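Local coordinates for major royal jelly protein 1 (Apis mellifera, PDB 5YYL) that is the most abundant protein of royal jelly, binds sterols and probably serves as a nutrient in the food of developing larvae, at residues 37-42 against 57-62; 64-69 against 78-83. All blocks are in the same frame, centred on the assembly; numbering follows the deposited sequence.

Contact 1. Residues 37-42 against 57-62; sequences WKFFDY and GEYDYK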
ATOM      1  N   TRP A  37     -34.152   8.561  14.612  1.00 35.98           N
ATOM      2  CA  TRP A  37     -34.563   8.473  15.993  1.00 33.37           C
ATOM      3  C   TRP A  37     -36.057   8.278  16.087  1.00 33.92           C
ATOM      4  O   TRP A  37     -36.826   8.846  15.305  1.00 32.22           O
ATOM      5  CB  TRP A  37     -34.217   9.733  16.734  1.00 31.05           C
ATOM      6  CG  TRP A  37     -32.795   9.947  17.026  1.00 30.65           C
ATOM      7  CD1 TRP A  37     -32.121   9.577  18.148  1.00 30.55           C
ATOM      8  CD2 TRP A  37     -31.868  10.674  16.223  1.00 31.31           C
ATOM      9  NE1 TRP A  37     -30.818  10.011  18.090  1.00 30.30           N
ATOM     10  CE2 TRP A  37     -30.635  10.690  16.917  1.00 30.72           C
ATOM     11  CE3 TRP A  37     -31.955  11.315  14.981  1.00 31.00           C
ATOM     12  CZ2 TRP A  37     -29.500  11.321  16.409  1.00 30.12           C
ATOM     13  CZ3 TRP A  37     -30.826  11.946  14.482  1.00 30.59           C
ATOM     14  CH2 TRP A  37     -29.615  11.943  15.194  1.00 30.50           C
ATOM     15  N   LYS A  38     -36.447   7.447  17.051  1.00 35.99           N
ATOM     16  CA  LYS A  38     -37.817   7.406  17.541  1.00 37.96           C
ATOM     17  C   LYS A  38     -37.951   8.505  18.587  1.00 34.48           C
ATOM     18  O   LYS A  38     -38.969   9.184  18.641  1.00 32.92           O
ATOM     19  CB  LYS A  38     -38.141   6.039  18.131  1.00 41.52           C
ATOM     20  CG  LYS A  38     -38.005   4.914  17.122  1.00 45.67           C
ATOM     21  CD  LYS A  38     -38.534   3.587  17.651  1.00 50.17           C
ATOM     22  CE  LYS A  38     -38.867   2.617  16.525  1.00 54.30           C
ATOM     23  NZ  LYS A  38     -39.906   1.604  16.892  1.00 56.71           N
ATOM     24  N   PHE A  39     -36.914   8.672  19.396  1.00 31.41           N
ATOM     25  CA  PHE A  39     -36.844   9.753  20.359  1.00 34.03           C
ATOM     26  C   PHE A  39     -35.404   9.918  20.806  1.00 34.95           C
ATOM     27  O   PHE A  39     -34.605   8.988  20.716  1.00 35.83           O
ATOM     28  CB  PHE A  39     -37.719   9.465  21.584  1.00 35.63           C
ATOM     29  CG  PHE A  39     -37.426   8.140  22.240  1.00 36.32           C
ATOM     30  CD1 PHE A  39     -36.377   8.013  23.153  1.00 35.98           C
ATOM     31  CD2 PHE A  39     -38.190   7.015  21.929  1.00 37.84           C
ATOM     32  CE1 PHE A  39     -36.088   6.792  23.733  1.00 37.05           C
ATOM     33  CE2 PHE A  39     -37.911   5.793  22.515  1.00 39.21           C
ATOM     34  CZ  PHE A  39     -36.861   5.681  23.423  1.00 38.80           C
ATOM     35  N   PHE A  40     -35.088  11.096  21.314  1.00 35.30           N
ATOM     36  CA  PHE A  40     -33.734  11.380  21.717  1.00 37.66           C
ATOM     37  C   PHE A  40     -33.489  10.898  23.127  1.00 41.63           C
ATOM     38  O   PHE A  40     -34.400  10.850  23.945  1.00 42.66           O
ATOM     39  CB  PHE A  40     -33.415  12.869  21.571  1.00 37.04           C
ATOM     40  CG  PHE A  40     -33.242  13.284  20.149  1.00 36.01           C
ATOM     41  CD1 PHE A  40     -31.986  13.226  19.551  1.00 34.63           C
ATOM     42  CD2 PHE A  40     -34.344  13.672  19.381  1.00 34.09           C
ATOM     43  CE1 PHE A  40     -31.823  13.590  18.232  1.00 32.92           C
ATOM     44  CE2 PHE A  40     -34.184  14.030  18.060  1.00 32.54           C
ATOM     45  CZ  PHE A  40     -32.924  13.989  17.486  1.00 32.54           C
ATOM     46  N   ASP A  41     -32.236  10.527  23.369  1.00 47.48           N
ATOM     47  CA  ASP A  41     -31.752  10.055  24.648  1.00 50.12           C
ATOM     48  C   ASP A  41     -30.286  10.448  24.703  1.00 52.27           C
ATOM     49  O   ASP A  41     -29.694  10.743  23.666  1.00 55.33           O
ATOM     50  CB  ASP A  41     -31.926   8.535  24.736  1.00 52.97           C
ATOM     51  CG  ASP A  41     -31.737   7.993  26.149  1.00 56.22           C
ATOM     52  OD1 ASP A  41     -31.343   8.763  27.061  1.00 54.95           O
ATOM     53  OD2 ASP A  41     -31.988   6.781  26.344  1.00 60.09           O
ATOM     54  N   TYR A  42     -29.705  10.467  25.900  1.00 53.25           N
ATOM     55  CA  TYR A  42     -28.351  10.973  26.094  1.00 54.93           C
ATOM     56  C   TYR A  42     -27.410   9.949  26.756  1.00 61.92           C
ATOM     57  O   TYR A  42     -27.851   8.982  27.365  1.00 63.44           O
ATOM     58  CB  TYR A  42     -28.405  12.268  26.910  1.00 51.56           C
ATOM     59  CG  TYR A  42     -29.253  13.362  26.284  1.00 48.25           C
ATOM     60  CD1 TYR A  42     -28.668  14.513  25.752  1.00 47.02           C
ATOM     61  CD2 TYR A  42     -30.641  13.250  26.226  1.00 45.93           C
ATOM     62  CE1 TYR A  42     -29.449  15.509  25.181  1.00 45.32           C
ATOM     63  CE2 TYR A  42     -31.419  14.234  25.649  1.00 44.19           C
ATOM     64  CZ  TYR A  42     -30.825  15.357  25.130  1.00 43.50           C
ATOM     65  OH  TYR A  42     -31.621  16.319  24.573  1.00 41.38           O
ATOM     66  N   GLY A  57     -36.668  15.046  36.615  1.00 64.22           N
ATOM     67  CA  GLY A  57     -37.329  15.861  35.591  1.00 63.58           C
ATOM     68  C   GLY A  57     -36.363  16.633  34.700  1.00 60.29           C
ATOM     69  O   GLY A  57     -36.801  17.457  33.883  1.00 54.91           O
ATOM     70  N   GLU A  58     -35.058  16.375  34.855  1.00 62.35           N
ATOM     71  CA  GLU A  58     -34.016  16.894  33.961  1.00 65.10           C
ATOM     72  C   GLU A  58     -34.121  16.314  32.545  1.00 64.23           C
ATOM     73  O   GLU A  58     -33.686  16.975  31.613  1.00 65.51           O
ATOM     74  CB  GLU A  58     -32.615  16.572  34.524  1.00 65.46           C
ATOM     75  N   TYR A  59     -34.677  15.101  32.404  1.00 60.68           N
ATOM     76  CA  TYR A  59     -34.783  14.418  31.107  1.00 57.10           C
ATOM     77  C   TYR A  59     -36.103  13.641  30.914  1.00 51.53           C
ATOM     78  O   TYR A  59     -36.230  12.507  31.352  1.00 46.17           O
ATOM     79  CB  TYR A  59     -33.569  13.484  30.893  1.00 58.11           C
ATOM     80  CG  TYR A  59     -33.783  12.463  29.789  1.00 61.46           C
ATOM     81  CD1 TYR A  59     -34.027  12.862  28.472  1.00 61.90           C
ATOM     82  CD2 TYR A  59     -33.804  11.099  30.067  1.00 63.73           C
ATOM     83  CE1 TYR A  59     -34.258  11.929  27.470  1.00 61.82           C
ATOM     84  CE2 TYR A  59     -34.031  10.164  29.068  1.00 63.24           C
ATOM     85  CZ  TYR A  59     -34.257  10.583  27.770  1.00 60.88           C
ATOM     86  OH  TYR A  59     -34.483   9.659  26.780  1.00 56.95           O
ATOM     87  N   ASP A  60     -37.059  14.267  30.236  1.00 49.20           N
ATOM     88  CA  ASP A  60     -38.260  13.609  29.716  1.00 48.18           C
ATOM     89  C   ASP A  60     -38.048  13.464  28.212  1.00 49.18           C
ATOM     90  O   ASP A  60     -37.831  14.454  27.502  1.00 47.90           O
ATOM     91  CB  ASP A  60     -39.525  14.442  29.990  1.00 46.32           C
ATOM     92  CG  ASP A  60     -40.833  13.703  29.625  1.00 46.15           C
ATOM     93  OD1 ASP A  60     -40.840  12.793  28.764  1.00 44.04           O
ATOM     94  OD2 ASP A  60     -41.881  14.049  30.208  1.00 46.35           O
ATOM     95  N   TYR A  61     -38.118  12.225  27.740  1.00 50.16           N
ATOM     96  CA  TYR A  61     -37.920  11.910  26.326  1.00 48.27           C
ATOM     97  C   TYR A  61     -38.999  12.516  25.410  1.00 47.58           C
ATOM     98  O   TYR A  61     -38.733  12.792  24.240  1.00 47.92           O
ATOM     99  CB  TYR A  61     -37.825  10.388  26.120  1.00 46.35           C
ATOM    100  CG  TYR A  61     -39.142   9.625  26.130  1.00 45.14           C
ATOM    101  CD1 TYR A  61     -39.799   9.326  24.931  1.00 45.21           C
ATOM    102  CD2 TYR A  61     -39.712   9.166  27.323  1.00 44.52           C
ATOM    103  CE1 TYR A  61     -40.992   8.611  24.915  1.00 46.95           C
ATOM    104  CE2 TYR A  61     -40.908   8.447  27.317  1.00 47.19           C
ATOM    105  CZ  TYR A  61     -41.549   8.165  26.110  1.00 48.14           C
ATOM    106  OH  TYR A  61     -42.746   7.454  26.083  1.00 47.59           O
ATOM    107  N   LYS A  62     -40.201  12.721  25.945  1.00 47.00           N
ATOM    108  CA  LYS A  62     -41.315  13.279  25.165  1.00 48.07           C
ATOM    109  C   LYS A  62     -41.166  14.769  24.825  1.00 46.02           C
ATOM    110  O   LYS A  62     -41.916  15.276  23.995  1.00 50.31           O
ATOM    111  CB  LYS A  62     -42.656  13.044  25.888  1.00 49.88           C
ATOM    112  CG  LYS A  62     -43.122  11.591  25.908  1.00 52.28           C
ATOM    113  CD  LYS A  62     -44.524  11.422  26.503  1.00 53.65           C
ATOM    114  CE  LYS A  62     -44.502  10.957  27.956  1.00 55.63           C
ATOM    115  NZ  LYS A  62     -43.712  11.851  28.857  1.00 56.75           N
TER
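One face of the F39 ring takes the edge of Y61 in an edge-to-face pair, with the planes at 56° and the centroids 5.0 Å apart. The atom that leads is Y61 CD1, which lies over the rim of F39 rather than its middle and stands 3.8 Å from F39 CG. F39 and Y61 both carry CG between backbone N and carbonyl carbon (chi1 54° and 78°), which brings the two rings against each other. K62 CG packs over one face of the Y61 ring. Farther along, Y42 points its CD2-CE2 edge at the face of Y59 in an offset edge-to-face pair; Y42 CD2 and Y59 CE1 are 4.0 Å apart. The Y59 ring also has a polar neighbour at its edge, in plane: the carbonyl oxygen of F40. The phenol donates to it, with Y59 OH 3.1 Å from F40 O on a lone pair in the carbonyl plane. The D41 carboxylate lies nearly parallel to the Y59 ring, 11° between planes, and D41 OD1 accepts a bond from the backbone N of Y42. Within 57-62, D60 OD1 is gripped twice: by K62 N, making an Asx turn, and by K62 NZ in a salt bridge on its syn lone pair. Outside the pair, F395 reaches Y61 edge-to-face, P87 touches Y42 and Y59, and the F40 ring turns inward onto V78 and M80. The two loops flanking helix 47-56 are thus joined mainly by aromatic edges and faces, and the bond from Y59 OH to F40 O fixes the phenol on main chain. That link depends on the F40 carbonyl rather than on its phenyl side chain.

Contact 2. Residues 64-69 against 78-83; sequences NYPSDI and VTMLRY
S67 N gives its hydrogen to T79 O at 2.7 Å, and T79 N returns one to D68 O at 2.9 Å, so two successive residues, S67 and D68, stand opposite the single residue T79. With S67 turned to near-helical values (-101/-50), the backbone angles fit a classic beta bulge, with D68 N turned to T79 OG1 instead of T79 O. T79 OG1 sits between its backbone N and carbonyl carbon (chi1 74°), where it meets S67 CB and takes that weak bond from D68 N. Further along, L81 N bonds to Y65 O at 2.9 Å with the donor almost in line with the C=O. M80, bent at chi2 and chi3, curls its thioether back over the Y65 peptide, M80 SD lying 3.3 Å from Y65 O. Its CG meets the amide of N64 at OD1. L81 CD2 packs on S67 CB, 3.9 Å away. Beyond L81 the edge of the Y65 ring points at the face of Y83, planes at 81°, with Y65 CE2 over the middle of that face.

A second shell anchors the polar groups: S125 O takes the S67 hydroxyl, L127 N bonds to D68 OD2, and Y42 is the probable partner of N64 OD1. The segments belong to the hairpin of strands 65-72 and 75-81, the first two of a four-stranded antiparallel sheet. Strand 90-94 flanks 75-81 on its other side, while P66 and I69 pack on strand 373-383, and D68 and T79 reach strand 124-129 of the next sheet.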
ATOM      1  N   ASN A  64     -38.115  16.328  23.816  1.00 40.10           N
ATOM      2  CA  ASN A  64     -36.847  16.596  23.137  1.00 37.66           C
ATOM      3  C   ASN A  64     -37.082  16.737  21.646  1.00 35.64           C
ATOM      4  O   ASN A  64     -37.478  15.782  20.977  1.00 33.92           O
ATOM      5  CB  ASN A  64     -35.819  15.520  23.454  1.00 38.32           C
ATOM      6  CG  ASN A  64     -35.232  15.688  24.843  1.00 36.76           C
ATOM      7  OD1 ASN A  64     -34.088  16.110  25.008  1.00 32.62           O
ATOM      8  ND2 ASN A  64     -36.039  15.397  25.854  1.00 37.95           N
ATOM      9  N   TYR A  65     -36.878  17.955  21.153  1.00 35.70           N
ATOM     10  CA  TYR A  65     -37.162  18.318  19.771  1.00 36.53           C
ATOM     11  C   TYR A  65     -35.919  18.976  19.185  1.00 33.99           C
ATOM     12  O   TYR A  65     -35.357  19.913  19.792  1.00 34.01           O
ATOM     13  CB  TYR A  65     -38.339  19.287  19.680  1.00 41.09           C
ATOM     14  CG  TYR A  65     -39.556  18.874  20.481  1.00 47.58           C
ATOM     15  CD1 TYR A  65     -40.334  17.774  20.098  1.00 48.92           C
ATOM     16  CD2 TYR A  65     -39.935  19.585  21.635  1.00 51.70           C
ATOM     17  CE1 TYR A  65     -41.449  17.396  20.832  1.00 50.28           C
ATOM     18  CE2 TYR A  65     -41.050  19.213  22.374  1.00 53.48           C
ATOM     19  CZ  TYR A  65     -41.799  18.118  21.973  1.00 54.59           C
ATOM     20  OH  TYR A  65     -42.904  17.749  22.715  1.00 59.96           O
ATOM     21  N   PRO A  66     -35.469  18.489  18.016  1.00 30.08           N
ATOM     22  CA  PRO A  66     -34.226  19.016  17.467  1.00 28.44           C
ATOM     23  C   PRO A  66     -34.455  20.300  16.684  1.00 26.38           C
ATOM     24  O   PRO A  66     -35.429  20.417  15.961  1.00 26.72           O
ATOM     25  CB  PRO A  66     -33.742  17.881  16.561  1.00 29.31           C
ATOM     26  CG  PRO A  66     -34.999  17.202  16.112  1.00 29.63           C
ATOM     27  CD  PRO A  66     -36.060  17.444  17.157  1.00 28.86           C
ATOM     28  N   SER A  67     -33.557  21.248  16.849  1.00 26.28           N
ATOM     29  CA  SER A  67     -33.635  22.539  16.193  1.00 27.55           C
ATOM     30  C   SER A  67     -32.694  22.604  14.983  1.00 27.31           C
ATOM     31  O   SER A  67     -33.111  23.013  13.905  1.00 26.45           O
ATOM     32  CB  SER A  67     -33.294  23.641  17.195  1.00 29.08           C
ATOM     33  OG  SER A  67     -33.365  24.915  16.588  1.00 32.87           O
ATOM     34  N   ASP A  68     -31.432  22.222  15.174  1.00 26.16           N
ATOM     35  CA  ASP A  68     -30.418  22.328  14.128  1.00 27.56           C
ATOM     36  C   ASP A  68     -29.459  21.136  14.150  1.00 26.42           C
ATOM     37  O   ASP A  68     -29.346  20.440  15.148  1.00 25.96           O
ATOM     38  CB  ASP A  68     -29.633  23.647  14.306  1.00 30.44           C
ATOM     39  CG  ASP A  68     -28.938  24.140  13.011  1.00 33.39           C
ATOM     40  OD1 ASP A  68     -29.120  23.545  11.940  1.00 36.27           O
ATOM     41  OD2 ASP A  68     -28.205  25.149  13.054  1.00 35.38           O
ATOM     42  N   ILE A  69     -28.806  20.894  13.014  1.00 25.59           N
ATOM     43  CA  ILE A  69     -27.715  19.927  12.901  1.00 23.97           C
ATOM     44  C   ILE A  69     -26.548  20.619  12.250  1.00 22.96           C
ATOM     45  O   ILE A  69     -26.715  21.641  11.580  1.00 23.15           O
ATOM     46  CB  ILE A  69     -28.090  18.682  12.062  1.00 24.41           C
ATOM     47  CG1 ILE A  69     -28.512  19.051  10.632  1.00 24.28           C
ATOM     48  CG2 ILE A  69     -29.219  17.920  12.743  1.00 25.05           C
ATOM     49  CD1 ILE A  69     -28.766  17.868   9.717  1.00 24.01           C
ATOM     50  N   VAL A  78     -26.179  18.100  17.086  1.00 26.03           N
ATOM     51  CA  VAL A  78     -27.641  18.079  17.124  1.00 25.46           C
ATOM     52  C   VAL A  78     -28.062  18.989  18.257  1.00 25.64           C
ATOM     53  O   VAL A  78     -27.671  18.748  19.394  1.00 27.97           O
ATOM     54  CB  VAL A  78     -28.192  16.665  17.382  1.00 25.09           C
ATOM     55  CG1 VAL A  78     -29.713  16.691  17.466  1.00 24.97           C
ATOM     56  CG2 VAL A  78     -27.731  15.701  16.287  1.00 25.24           C
ATOM     57  N   THR A  79     -28.817  20.047  17.954  1.00 25.09           N
ATOM     58  CA  THR A  79     -29.245  20.999  18.983  1.00 24.02           C
ATOM     59  C   THR A  79     -30.686  20.747  19.353  1.00 24.53           C
ATOM     60  O   THR A  79     -31.508  20.454  18.492  1.00 22.11           O
ATOM     61  CB  THR A  79     -29.087  22.473  18.596  1.00 22.51           C
ATOM     62  OG1 THR A  79     -30.098  22.845  17.654  1.00 21.87           O
ATOM     63  CG2 THR A  79     -27.727  22.749  18.054  1.00 22.42           C
ATOM     64  N   MET A  80     -30.977  20.865  20.643  1.00 27.71           N
ATOM     65  CA  MET A  80     -32.305  20.574  21.148  1.00 31.25           C
ATOM     66  C   MET A  80     -32.949  21.846  21.716  1.00 34.06           C
ATOM     67  O   MET A  80     -32.300  22.633  22.451  1.00 31.18           O
ATOM     68  CB  MET A  80     -32.239  19.478  22.206  1.00 32.06           C
ATOM     69  CG  MET A  80     -33.439  18.543  22.178  1.00 33.52           C
ATOM     70  SD  MET A  80     -33.516  17.339  20.829  1.00 37.48           S
ATOM     71  CE  MET A  80     -31.781  16.935  20.610  1.00 34.68           C
ATOM     72  N   LEU A  81     -34.216  22.047  21.335  1.00 36.20           N
ATOM     73  CA  LEU A  81     -35.036  23.123  21.893  1.00 36.92           C
ATOM     74  C   LEU A  81     -35.205  22.840  23.373  1.00 38.39           C
ATOM     75  O   LEU A  81     -35.663  21.752  23.748  1.00 37.08           O
ATOM     76  CB  LEU A  81     -36.424  23.177  21.245  1.00 35.55           C
ATOM     77  CG  LEU A  81     -36.525  23.643  19.794  1.00 33.86           C
ATOM     78  CD1 LEU A  81     -37.955  23.549  19.306  1.00 32.85           C
ATOM     79  CD2 LEU A  81     -35.971  25.045  19.658  1.00 34.30           C
ATOM     80  N   ARG A  82     -34.838  23.815  24.199  1.00 39.58           N
ATOM     81  CA  ARG A  82     -34.829  23.635  25.655  1.00 39.96           C
ATOM     82  C   ARG A  82     -36.217  23.771  26.246  1.00 38.92           C
ATOM     83  O   ARG A  82     -36.603  24.825  26.719  1.00 38.57           O
ATOM     84  CB  ARG A  82     -33.872  24.620  26.325  1.00 39.50           C
ATOM     85  CG  ARG A  82     -33.719  24.410  27.816  1.00 39.64           C
ATOM     86  CD  ARG A  82     -32.823  23.213  28.158  1.00 38.29           C
ATOM     87  NE  ARG A  82     -31.430  23.633  28.068  1.00 35.86           N
ATOM     88  CZ  ARG A  82     -30.390  23.023  28.624  1.00 35.43           C
ATOM     89  NH1 ARG A  82     -30.541  21.898  29.332  1.00 34.91           N
ATOM     90  NH2 ARG A  82     -29.169  23.547  28.450  1.00 35.48           N
ATOM     91  N   TYR A  83     -36.960  22.682  26.195  1.00 41.51           N
ATOM     92  CA  TYR A  83     -38.179  22.548  26.965  1.00 46.05           C
ATOM     93  C   TYR A  83     -37.844  22.004  28.366  1.00 47.99           C
ATOM     94  O   TYR A  83     -36.672  21.836  28.714  1.00 44.82           O
ATOM     95  CB  TYR A  83     -39.209  21.687  26.226  1.00 47.78           C
ATOM     96  CG  TYR A  83     -39.944  22.426  25.131  1.00 50.19           C
ATOM     97  CD1 TYR A  83     -41.319  22.608  25.197  1.00 52.46           C
ATOM     98  CD2 TYR A  83     -39.266  22.951  24.025  1.00 52.05           C
ATOM     99  CE1 TYR A  83     -42.005  23.282  24.200  1.00 54.86           C
ATOM    100  CE2 TYR A  83     -39.947  23.633  23.025  1.00 53.37           C
ATOM    101  CZ  TYR A  83     -41.320  23.792  23.117  1.00 53.59           C
ATOM    102  OH  TYR A  83     -42.025  24.463  22.145  1.00 53.52           O
TER

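Contact 1 closes before contact 2 opens, so the chain passes in series from the loops flanking helix 47-56 into the hairpin of strands 65-72 and 75-81. Their centres are about 11 Å apart, on the same side of the chain's centre, with contact 2 the deeper. They touch directly: Y42 OH probably bonds to N64 OD1 at 2.5 Å, and the F40 ring packs on P66. F40 and Y42 thereby cover part of the side of the four-stranded antiparallel sheet that carries P66, V78 and M80, a sheet consistent with a blade of the beta-propeller to which this family belongs. Both contacts lie away from the sterol site.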